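Local coordinates for CCMAN5 (Cellulosimicrobium cellulans, PDB 2XSG), which hydrolyses alpha-mannosidic linkages as a family 92 glycosidase, an activity that enables mannose-6-phosphate modification of yeast-produced human lysosomal enzymes, at residues Y347-A352 with H399-V404; A32-A37 with R317-P322. One frame throughout, in Å; residues are numbered along the deposited sequence.

Overall arrangement
Interaction 2 (residues 32-37 with 317-322) closes along the chain before interaction 1 (347-352 with 399-404) opens, yet their centres lie only about 12 Å apart, both deep in the protein. Residues 317-322 lead from helix 306-318 into strand 323-324, which pairs antiparallel with strand 348-349 of interaction 1, and side chains from both contacts pack on helix 368-387. They also touch directly: Ser350 OG is 3.4 Å from Met321 CE, and Val401 CG1 is 3.7 Å from Leu36 CD1. Interaction 2 joins the N-terminal domain to the catalytic one, whereas interaction 1 lies inside the catalytic domain and reaches the pocket holding a bound bis-tris propane molecule.

Interaction 1 of 2, residues Y347-A352 with H399-V404; sequences YYDSWA and HSVPTV
Asp349 and Ser400, Ser350 and Pro402, and Trp351 with Thr403 and Val404 tie together two connecting segments of the catalytic domain, which as in other family 92 enzymes is probably an (alpha/alpha)6 barrel. Residues 347-352 form the short strand 348-349 and its exit to helix 353-366, with Ala352 at the N-cap position; residues 399-404 belong to the loop between helices 368-387 and 409-418. The touching parts run almost alongside, their end-to-end directions 22° apart.

Two side-chain hydroxyls donate across the gap. Ser400 OG reaches Asp349 OD2 at 2.6 Å, on the anti lone pair, the one facing away from the other carboxylate oxygen. The second oxygen is taken within residues 347-352: Ser350 N donates to Asp349 OD1 from above the carboxylate plane, so each oxygen has its own donor and rotation of the group is restrained. With CG trans to the backbone N (chi1 -164°), Asp349 directs its carboxylate at Ser400. Ser350 OG, in turn, donates to Pro402 O at 2.8 Å.

The backbone of Trp351 is held at both ends. Its N donates to the side-chain oxygen Thr403 OG1 at 2.9 Å in a nearly straight bond (169° at the hydrogen), and its O accepts a more bent bond of 2.9 Å from Val404 N.

Van der Waals contacts accompany the bonds. Val401 CG2 lies 3.6 Å from Asp349 CG and 3.7 Å from Ser350 CB, Val401 and Asp349 lying side by side with their side chains pointing opposite ways. At the far end the side chain of Val404 comes about 4 Å from the bound bis-tris propane, probably at the active-site pocket, and its CB makes an apolar contact of 3.8 Å with Ala352 CB.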
ATOM      1  N   TYR A 347      16.969   6.066  -1.577  1.00  6.42           N
ATOM      2  CA  TYR A 347      16.696   4.732  -1.055  1.00  5.52           C
ATOM      3  C   TYR A 347      15.322   4.723  -0.379  1.00  5.34           C
ATOM      4  O   TYR A 347      15.065   5.490   0.554  1.00  5.45           O
ATOM      5  CB  TYR A 347      17.800   4.286  -0.089  1.00  5.79           C
ATOM      6  CG  TYR A 347      17.590   2.925   0.519  1.00  5.44           C
ATOM      7  CD1 TYR A 347      17.819   1.765  -0.220  1.00  5.66           C
ATOM      8  CD2 TYR A 347      17.156   2.789   1.836  1.00  5.95           C
ATOM      9  CE1 TYR A 347      17.614   0.500   0.338  1.00  5.38           C
ATOM     10  CE2 TYR A 347      16.969   1.527   2.403  1.00  6.15           C
ATOM     11  CZ  TYR A 347      17.208   0.388   1.648  1.00  4.91           C
ATOM     12  OH  TYR A 347      17.017  -0.863   2.201  1.00  3.83           O
ATOM     13  N   TYR A 348      14.451   3.853  -0.871  1.00  4.51           N
ATOM     14  CA  TYR A 348      13.158   3.594  -0.261  1.00  4.55           C
ATOM     15  C   TYR A 348      13.165   2.242   0.464  1.00  4.16           C
ATOM     16  O   TYR A 348      13.927   1.328   0.110  1.00  3.79           O
ATOM     17  CB  TYR A 348      12.049   3.638  -1.330  1.00  4.53           C
ATOM     18  CG  TYR A 348      11.937   5.007  -1.966  1.00  4.97           C
ATOM     19  CD1 TYR A 348      12.699   5.356  -3.093  1.00  3.38           C
ATOM     20  CD2 TYR A 348      11.106   5.972  -1.408  1.00  5.65           C
ATOM     21  CE1 TYR A 348      12.603   6.636  -3.649  1.00  3.24           C
ATOM     22  CE2 TYR A 348      11.017   7.232  -1.940  1.00  4.43           C
ATOM     23  CZ  TYR A 348      11.760   7.559  -3.055  1.00  4.37           C
ATOM     24  OH  TYR A 348      11.631   8.833  -3.541  1.00  5.27           O
ATOM     25  N   ASP A 349      12.315   2.147   1.487  1.00  3.74           N
ATOM     26  CA  ASP A 349      12.186   0.956   2.313  1.00  3.32           C
ATOM     27  C   ASP A 349      10.769   0.898   2.876  1.00  3.66           C
ATOM     28  O   ASP A 349      10.075   1.932   2.930  1.00  3.83           O
ATOM     29  CB  ASP A 349      13.219   0.991   3.438  1.00  3.09           C
ATOM     30  CG  ASP A 349      13.416  -0.362   4.119  1.00  3.25           C
ATOM     31  OD1 ASP A 349      12.827  -1.385   3.684  1.00  2.86           O
ATOM     32  OD2 ASP A 349      14.152  -0.392   5.130  1.00  4.01           O
ATOM     33  N   SER A 350      10.371  -0.304   3.282  1.00  3.02           N
ATOM     34  CA  SER A 350       9.042  -0.657   3.841  1.00  3.95           C
ATOM     35  C   SER A 350       8.236  -1.410   2.809  1.00  3.69           C
ATOM     36  O   SER A 350       7.624  -0.814   1.939  1.00  4.39           O
ATOM     37  CB  SER A 350       8.238   0.535   4.342  1.00  3.87           C
ATOM     38  OG  SER A 350       7.098   0.071   5.044  1.00  4.30           O
ATOM     39  N   TRP A 351       8.250  -2.727   2.907  1.00  3.90           N
ATOM     40  CA  TRP A 351       7.767  -3.570   1.824  1.00  3.88           C
ATOM     41  C   TRP A 351       6.670  -4.499   2.324  1.00  3.55           C
ATOM     42  O   TRP A 351       6.702  -4.928   3.466  1.00  3.92           O
ATOM     43  CB  TRP A 351       8.929  -4.390   1.284  1.00  3.73           C
ATOM     44  CG  TRP A 351      10.119  -3.552   0.842  1.00  4.59           C
ATOM     45  CD1 TRP A 351      11.228  -3.258   1.572  1.00  4.39           C
ATOM     46  CD2 TRP A 351      10.295  -2.925  -0.432  1.00  4.96           C
ATOM     47  NE1 TRP A 351      12.095  -2.468   0.830  1.00  5.87           N
ATOM     48  CE2 TRP A 351      11.540  -2.253  -0.403  1.00  5.18           C
ATOM     49  CE3 TRP A 351       9.520  -2.870  -1.601  1.00  5.76           C
ATOM     50  CZ2 TRP A 351      12.037  -1.549  -1.500  1.00  5.89           C
ATOM     51  CZ3 TRP A 351      10.007  -2.150  -2.694  1.00  5.32           C
ATOM     52  CH2 TRP A 351      11.253  -1.493  -2.631  1.00  7.05           C
ATOM     53  N   ALA A 352       5.678  -4.769   1.479  1.00  3.97           N
ATOM     54  CA  ALA A 352       4.629  -5.738   1.779  1.00  3.39           C
ATOM     55  C   ALA A 352       4.348  -6.443   0.458  1.00  3.86           C
ATOM     56  O   ALA A 352       3.208  -6.530   0.005  1.00  3.74           O
ATOM     57  CB  ALA A 352       3.385  -5.051   2.286  1.00  3.71           C
ATOM     58  N   HIS A 399      15.208  -3.874  10.681  1.00  4.46           N
ATOM     59  CA  HIS A 399      15.023  -3.014   9.503  1.00  3.71           C
ATOM     60  C   HIS A 399      15.063  -1.481   9.755  1.00  3.48           C
ATOM     61  O   HIS A 399      14.972  -1.035  10.898  1.00  3.19           O
ATOM     62  CB  HIS A 399      13.781  -3.459   8.744  1.00  2.90           C
ATOM     63  CG  HIS A 399      14.023  -4.687   7.928  1.00  3.29           C
ATOM     64  ND1 HIS A 399      14.202  -5.934   8.493  1.00  3.39           N
ATOM     65  CD2 HIS A 399      14.186  -4.848   6.597  1.00  2.00           C
ATOM     66  CE1 HIS A 399      14.441  -6.812   7.536  1.00  2.00           C
ATOM     67  NE2 HIS A 399      14.448  -6.178   6.380  1.00  2.00           N
ATOM     68  N   SER A 400      15.250  -0.692   8.691  1.00  3.30           N
ATOM     69  CA  SER A 400      15.507   0.757   8.829  1.00  3.42           C
ATOM     70  C   SER A 400      14.242   1.581   9.051  1.00  3.36           C
ATOM     71  O   SER A 400      14.320   2.729   9.492  1.00  3.59           O
ATOM     72  CB  SER A 400      16.319   1.303   7.630  1.00  3.38           C
ATOM     73  OG  SER A 400      15.535   1.428   6.455  1.00  2.45           O
ATOM     74  N   VAL A 401      13.091   0.981   8.736  1.00  3.11           N
ATOM     75  CA  VAL A 401      11.754   1.594   8.866  1.00  2.51           C
ATOM     76  C   VAL A 401      10.776   0.448   9.161  1.00  3.07           C
ATOM     77  O   VAL A 401      11.113  -0.712   8.890  1.00  2.79           O
ATOM     78  CB  VAL A 401      11.304   2.285   7.560  1.00  3.00           C
ATOM     79  CG1 VAL A 401      12.217   3.463   7.194  1.00  3.01           C
ATOM     80  CG2 VAL A 401      11.229   1.277   6.404  1.00  2.31           C
ATOM     81  N   PRO A 402       9.571   0.749   9.711  1.00  3.01           N
ATOM     82  CA  PRO A 402       8.598  -0.319   9.857  1.00  3.03           C
ATOM     83  C   PRO A 402       8.367  -0.961   8.505  1.00  2.95           C
ATOM     84  O   PRO A 402       8.348  -0.269   7.477  1.00  2.34           O
ATOM     85  CB  PRO A 402       7.324   0.396  10.340  1.00  3.16           C
ATOM     86  CG  PRO A 402       7.598   1.826  10.307  1.00  3.44           C
ATOM     87  CD  PRO A 402       9.074   2.027  10.252  1.00  3.56           C
ATOM     88  N   THR A 403       8.230  -2.279   8.503  1.00  3.00           N
ATOM     89  CA  THR A 403       8.147  -3.022   7.249  1.00  2.63           C
ATOM     90  C   THR A 403       7.331  -4.299   7.443  1.00  2.70           C
ATOM     91  O   THR A 403       6.945  -4.639   8.569  1.00  2.73           O
ATOM     92  CB  THR A 403       9.557  -3.305   6.702  1.00  2.74           C
ATOM     93  OG1 THR A 403       9.490  -3.698   5.323  1.00  2.00           O
ATOM     94  CG2 THR A 403      10.280  -4.383   7.548  1.00  3.53           C
ATOM     95  N   VAL A 404       7.032  -4.997   6.354  1.00  2.53           N
ATOM     96  CA  VAL A 404       6.112  -6.133   6.455  1.00  2.59           C
ATOM     97  C   VAL A 404       6.738  -7.431   5.951  1.00  2.46           C
ATOM     98  O   VAL A 404       7.107  -8.270   6.746  1.00  2.47           O
ATOM     99  CB  VAL A 404       4.782  -5.867   5.737  1.00  2.82           C
ATOM    100  CG1 VAL A 404       3.762  -6.977   6.047  1.00  2.76           C
ATOM    101  CG2 VAL A 404       4.226  -4.490   6.127  1.00  2.67           C
TER

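Interaction 2 of 2, residues A32-A37 with R317-P322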
ATOM      1  N   ALA A  32       3.865  13.761   3.725  1.00  4.82           N
ATOM      2  CA  ALA A  32       4.335  14.187   2.406  1.00  4.55           C
ATOM      3  C   ALA A  32       4.284  12.985   1.466  1.00  4.74           C
ATOM      4  O   ALA A  32       4.141  11.849   1.935  1.00  4.94           O
ATOM      5  CB  ALA A  32       5.761  14.733   2.498  1.00  3.86           C
ATOM      6  N   PRO A  33       4.437  13.214   0.143  1.00  4.60           N
ATOM      7  CA  PRO A  33       4.474  12.061  -0.768  1.00  4.64           C
ATOM      8  C   PRO A  33       5.585  11.060  -0.376  1.00  4.63           C
ATOM      9  O   PRO A  33       6.733  11.460  -0.193  1.00  3.93           O
ATOM     10  CB  PRO A  33       4.758  12.700  -2.133  1.00  4.34           C
ATOM     11  CG  PRO A  33       4.172  14.060  -2.022  1.00  4.46           C
ATOM     12  CD  PRO A  33       4.477  14.489  -0.593  1.00  4.38           C
ATOM     13  N   ASN A  34       5.219   9.786  -0.211  1.00  4.32           N
ATOM     14  CA  ASN A  34       6.164   8.747   0.234  1.00  4.19           C
ATOM     15  C   ASN A  34       6.952   9.131   1.489  1.00  3.92           C
ATOM     16  O   ASN A  34       8.106   8.764   1.649  1.00  4.44           O
ATOM     17  CB  ASN A  34       7.125   8.372  -0.913  1.00  4.21           C
ATOM     18  CG  ASN A  34       6.421   7.671  -2.046  1.00  4.92           C
ATOM     19  OD1 ASN A  34       6.249   6.443  -2.025  1.00  6.77           O
ATOM     20  ND2 ASN A  34       5.999   8.432  -3.041  1.00  3.68           N
ATOM     21  N   GLY A  35       6.315   9.880   2.378  1.00  4.27           N
ATOM     22  CA  GLY A  35       6.963  10.345   3.582  1.00  3.44           C
ATOM     23  C   GLY A  35       7.172   9.267   4.615  1.00  3.79           C
ATOM     24  O   GLY A  35       6.399   8.295   4.707  1.00  3.34           O
ATOM     25  N   LEU A  36       8.231   9.465   5.399  1.00  3.60           N
ATOM     26  CA  LEU A  36       8.550   8.655   6.556  1.00  3.34           C
ATOM     27  C   LEU A  36       7.743   9.107   7.772  1.00  3.23           C
ATOM     28  O   LEU A  36       7.180   8.278   8.497  1.00  2.85           O
ATOM     29  CB  LEU A  36      10.047   8.756   6.838  1.00  3.58           C
ATOM     30  CG  LEU A  36      10.618   8.136   8.108  1.00  4.60           C
ATOM     31  CD1 LEU A  36      10.535   6.633   8.043  1.00  5.49           C
ATOM     32  CD2 LEU A  36      12.082   8.589   8.267  1.00  4.41           C
ATOM     33  N   ALA A  37       7.692  10.420   7.987  1.00  3.80           N
ATOM     34  CA  ALA A  37       6.872  11.031   9.032  1.00  3.52           C
ATOM     35  C   ALA A  37       5.411  10.985   8.659  1.00  3.81           C
ATOM     36  O   ALA A  37       5.013  11.445   7.582  1.00  4.19           O
ATOM     37  CB  ALA A  37       7.305  12.452   9.282  1.00  4.22           C
ATOM     38  N   ARG A 317      -3.094   8.018  -2.225  1.00  2.89           N
ATOM     39  CA  ARG A 317      -2.764   6.782  -1.513  1.00  3.71           C
ATOM     40  C   ARG A 317      -1.677   5.959  -2.220  1.00  4.08           C
ATOM     41  O   ARG A 317      -0.943   5.213  -1.568  1.00  4.36           O
ATOM     42  CB  ARG A 317      -4.015   5.922  -1.352  1.00  3.59           C
ATOM     43  CG  ARG A 317      -5.131   6.510  -0.497  1.00  5.05           C
ATOM     44  CD  ARG A 317      -4.667   6.725   0.925  1.00  6.68           C
ATOM     45  NE  ARG A 317      -5.777   7.044   1.811  1.00  9.33           N
ATOM     46  CZ  ARG A 317      -5.656   7.620   3.006  1.00  9.44           C
ATOM     47  NH1 ARG A 317      -4.461   7.958   3.481  1.00  9.43           N
ATOM     48  NH2 ARG A 317      -6.740   7.865   3.724  1.00 11.03           N
ATOM     49  N   MET A 318      -1.588   6.083  -3.544  1.00  4.49           N
ATOM     50  CA  MET A 318      -0.563   5.383  -4.327  1.00  6.35           C
ATOM     51  C   MET A 318       0.878   5.834  -4.028  1.00  6.45           C
ATOM     52  O   MET A 318       1.815   5.050  -4.189  1.00  7.33           O
ATOM     53  CB  MET A 318      -0.855   5.481  -5.832  1.00  6.39           C
ATOM     54  CG  MET A 318       0.239   4.864  -6.717  1.00  7.93           C
ATOM     55  SD  MET A 318      -0.112   5.103  -8.484  1.00 12.76           S
ATOM     56  CE  MET A 318      -1.849   5.192  -8.378  1.00 11.46           C
ATOM     57  N   PHE A 319       1.036   7.078  -3.576  1.00  6.56           N
ATOM     58  CA  PHE A 319       2.346   7.633  -3.218  1.00  7.83           C
ATOM     59  C   PHE A 319       2.573   7.646  -1.687  1.00  7.71           C
ATOM     60  O   PHE A 319       2.746   8.708  -1.090  1.00  8.19           O
ATOM     61  CB  PHE A 319       2.499   9.060  -3.803  1.00  8.08           C
ATOM     62  CG  PHE A 319       2.633   9.096  -5.310  1.00  9.28           C
ATOM     63  CD1 PHE A 319       3.892   9.124  -5.912  1.00 13.60           C
ATOM     64  CD2 PHE A 319       1.510   9.107  -6.124  1.00 11.49           C
ATOM     65  CE1 PHE A 319       4.032   9.160  -7.321  1.00 14.45           C
ATOM     66  CE2 PHE A 319       1.623   9.132  -7.529  1.00 11.99           C
ATOM     67  CZ  PHE A 319       2.879   9.160  -8.127  1.00 15.26           C
ATOM     68  N   ALA A 320       2.550   6.468  -1.068  1.00  7.60           N
ATOM     69  CA  ALA A 320       2.812   6.331   0.370  1.00  7.53           C
ATOM     70  C   ALA A 320       3.956   5.360   0.673  1.00  7.57           C
ATOM     71  O   ALA A 320       4.867   5.699   1.422  1.00  8.21           O
ATOM     72  CB  ALA A 320       1.572   5.900   1.097  1.00  7.34           C
ATOM     73  N   MET A 321       3.896   4.147   0.124  1.00  6.80           N
ATOM     74  CA  MET A 321       4.872   3.107   0.455  1.00  6.18           C
ATOM     75  C   MET A 321       5.419   2.481  -0.827  1.00  5.64           C
ATOM     76  O   MET A 321       4.678   2.373  -1.794  1.00  6.29           O
ATOM     77  CB  MET A 321       4.233   2.018   1.323  1.00  5.88           C
ATOM     78  CG  MET A 321       3.975   2.422   2.788  1.00  6.65           C
ATOM     79  SD  MET A 321       2.921   1.243   3.688  1.00  5.72           S
ATOM     80  CE  MET A 321       3.923  -0.241   3.750  1.00  6.53           C
ATOM     81  N   PRO A 322       6.712   2.082  -0.841  1.00  5.18           N
ATOM     82  CA  PRO A 322       7.691   2.235   0.242  1.00  5.02           C
ATOM     83  C   PRO A 322       8.016   3.700   0.567  1.00  5.04           C
ATOM     84  O   PRO A 322       7.861   4.579  -0.290  1.00  4.81           O
ATOM     85  CB  PRO A 322       8.930   1.488  -0.286  1.00  5.19           C
ATOM     86  CG  PRO A 322       8.787   1.540  -1.783  1.00  5.34           C
ATOM     87  CD  PRO A 322       7.303   1.406  -2.011  1.00  5.21           C
TER
HETATM   88  O   HOH W   1       2.222   9.618   1.943  1.00  8.30           O
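Asn34 reaches across to Phe319 with both backbone and side chain. Its CG stands opposite the carbonyl carbon and beside the backbone N (chi1 -68°), which carries the amide over to the edge of the Phe319 ring, near the ring plane; amide and ring are turned 81° apart, and the two side chains pass at a slant. The same rotation brings Asn34 CG to 3.8 Å from Pro322 O. Leu370 of helix 368-387 touches both Asn34 and Phe319.

Asn34 N donates to Phe319 O at 2.8 Å and nearly straight (163°), although the donor stands well above the carbonyl plane. Asn34 occupies the third position of a type II beta turn from Ala32 to Gly35, closed by Gly35 N to Ala32 O at 3.0 Å, with a left-handed backbone. The turn belongs to the N-terminal domain and presses on the chain just after helix 306-318 of the catalytic domain, making this an interdomain contact. A water donates to both Ala32 O (2.9 Å) and Phe319 O (3.2 Å), giving the latter carbonyl a second donor.

Beyond Phe319, the peptide before Pro322 is cis. Ala320 O is buried without a polar partner; Asn34 CA approaches it to 3.5 Å in a CA-H...O contact.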